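Local structure of amidohydrolase 3 domain-containing protein (Bacillus thuringiensis serovar konkukian, 3GGM) at residues Ile52-Arg56 with Lys57-Pro61. The protein is of unknown function, but this chain is the N-terminal piece of a probable amidohydrolase, from a family that acts on carbon-nitrogen bonds other than peptide bonds. Numbering follows the deposited sequence.
Sequences IDLKR and KRAIP
The side chain of Lys57 runs past the oxygen end of the carbonyl of Leu54, the first residue of a type I' beta turn running from Leu54 to Lys57. The turn links strand 50-53 to strand 58-61, each of which runs parallel to a different strand of the small beta domain from the start of the amidohydrolase chain. Lys57 N closes it by donating to Leu54 O at 2.9 Å, from 52° above the carbonyl plane. The same oxygen is brushed by the lysine chain, with Lys57 CG 3.0 Å from Leu54 O. The aliphatic part stays extended to CE, then chi4 (66°) bends the ammonium so that Lys57 NZ reaches a water at 3.1 Å, which in turn donates to Asp53 O. The extended Lys55 chain leads away, its CB coming nearest Lys57 NZ, at 4.1 Å. An Asx turn at Asp53 overlaps the start of this turn: its OD1 takes the Lys55 N-H from above the carboxylate plane and a second bond from Asn10, two donors that hold the carboxylate in place. Leu54, itself buried, also packs on Leu8 and on His69 of a second subunit, while one methyl, Leu54 CD1, rests 3.8 Å from Ala59 CB.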
loop_
_atom_site.group_PDB
_atom_site.type_symbol
_atom_site.label_atom_id
_atom_site.label_comp_id
_atom_site.label_asym_id
_atom_site.label_seq_id
_atom_site.Cartn_x
_atom_site.Cartn_y
_atom_site.Cartn_z
ATOM N N ILE A 52 -16.738 -6.826 12.700
ATOM C CA ILE A 52 -16.158 -5.499 12.811
ATOM C C ILE A 52 -16.934 -4.471 12.003
ATOM O O ILE A 52 -16.998 -4.545 10.777
ATOM C CB ILE A 52 -14.699 -5.477 12.310
ATOM C CG1 ILE A 52 -13.845 -6.451 13.125
ATOM C CG2 ILE A 52 -14.144 -4.066 12.405
ATOM C CD1 ILE A 52 -12.394 -6.492 12.692
ATOM N N ASP A 53 -17.507 -3.507 12.708
ATOM C CA ASP A 53 -18.254 -2.433 12.075
ATOM C C ASP A 53 -17.204 -1.433 11.595
ATOM O O ASP A 53 -16.610 -0.713 12.401
ATOM C CB ASP A 53 -19.190 -1.775 13.096
ATOM C CG ASP A 53 -19.973 -0.620 12.507
ATOM O OD1 ASP A 53 -19.617 -0.161 11.403
ATOM O OD2 ASP A 53 -20.944 -0.169 13.152
ATOM N N LEU A 54 -16.978 -1.399 10.283
ATOM C CA LEU A 54 -15.992 -0.513 9.676
ATOM C C LEU A 54 -16.330 0.985 9.774
ATOM O O LEU A 54 -15.505 1.835 9.431
ATOM C CB LEU A 54 -15.799 -0.892 8.200
ATOM C CG LEU A 54 -15.194 -2.282 7.966
ATOM C CD1 LEU A 54 -15.308 -2.661 6.495
ATOM C CD2 LEU A 54 -13.728 -2.290 8.431
ATOM N N LYS A 55 -17.547 1.299 10.215
ATOM C CA LYS A 55 -17.974 2.694 10.352
ATOM C C LYS A 55 -17.638 3.530 9.117
ATOM O O LYS A 55 -17.138 4.650 9.226
ATOM C CB LYS A 55 -17.337 3.309 11.602
ATOM C CG LYS A 55 -17.787 2.623 12.884
ATOM C CD LYS A 55 -17.327 3.377 14.128
ATOM C CE LYS A 55 -17.946 2.777 15.374
ATOM N NZ LYS A 55 -17.409 3.412 16.617
ATOM N N ARG A 56 -17.932 2.959 7.953
ATOM C CA ARG A 56 -17.710 3.565 6.644
ATOM C C ARG A 56 -16.271 3.825 6.230
ATOM O O ARG A 56 -16.019 4.581 5.299
ATOM C CB ARG A 56 -18.556 4.838 6.491
ATOM C CG ARG A 56 -20.062 4.533 6.298
ATOM C CD ARG A 56 -20.377 4.061 4.878
ATOM N NE ARG A 56 -20.378 5.179 3.927
ATOM C CZ ARG A 56 -20.393 5.046 2.604
ATOM N NH1 ARG A 56 -20.403 3.837 2.047
ATOM N NH2 ARG A 56 -20.409 6.125 1.831
ATOM N N LYS A 57 -15.326 3.200 6.922
ATOM C CA LYS A 57 -13.918 3.322 6.558
ATOM C C LYS A 57 -13.742 2.408 5.350
ATOM O O LYS A 57 -14.519 1.467 5.161
ATOM C CB LYS A 57 -13.001 2.769 7.653
ATOM C CG LYS A 57 -13.001 3.494 8.974
ATOM C CD LYS A 57 -12.104 2.751 9.959
ATOM C CE LYS A 57 -11.992 3.489 11.280
ATOM N NZ LYS A 57 -13.289 3.541 12.004
ATOM N N ARG A 58 -12.709 2.668 4.554
ATOM C CA ARG A 58 -12.415 1.829 3.413
ATOM C C ARG A 58 -11.581 0.680 3.941
ATOM O O ARG A 58 -10.645 0.905 4.704
ATOM C CB ARG A 58 -11.605 2.594 2.365
ATOM C CG ARG A 58 -11.145 1.712 1.203
ATOM C CD ARG A 58 -10.490 2.550 0.096
ATOM N NE ARG A 58 -11.425 3.516 -0.485
ATOM C CZ ARG A 58 -12.483 3.193 -1.225
ATOM N NH1 ARG A 58 -12.760 1.922 -1.487
ATOM N NH2 ARG A 58 -13.266 4.145 -1.708
ATOM N N ALA A 59 -11.913 -0.548 3.555
ATOM C CA ALA A 59 -11.143 -1.703 4.010
ATOM C C ALA A 59 -10.232 -2.168 2.869
ATOM O O ALA A 59 -10.680 -2.334 1.735
ATOM C CB ALA A 59 -12.078 -2.825 4.437
ATOM N N ILE A 60 -8.951 -2.360 3.168
ATOM C CA ILE A 60 -7.988 -2.789 2.160
ATOM C C ILE A 60 -7.144 -3.967 2.675
ATOM O O ILE A 60 -6.754 -4.002 3.843
ATOM C CB ILE A 60 -7.059 -1.608 1.784
ATOM C CG1 ILE A 60 -7.907 -0.374 1.460
ATOM C CG2 ILE A 60 -6.220 -1.966 0.577
ATOM C CD1 ILE A 60 -7.120 0.926 1.366
ATOM N N PRO A 61 -6.871 -4.959 1.816
ATOM C CA PRO A 61 -6.066 -6.083 2.303
ATOM C C PRO A 61 -4.665 -5.588 2.686
ATOM O O PRO A 61 -4.090 -4.762 1.992
ATOM C CB PRO A 61 -6.031 -7.033 1.103
ATOM C CG PRO A 61 -7.292 -6.690 0.329
ATOM C CD PRO A 61 -7.289 -5.177 0.418
HETATM O O HOH W 1 -14.113 0.650 12.781
#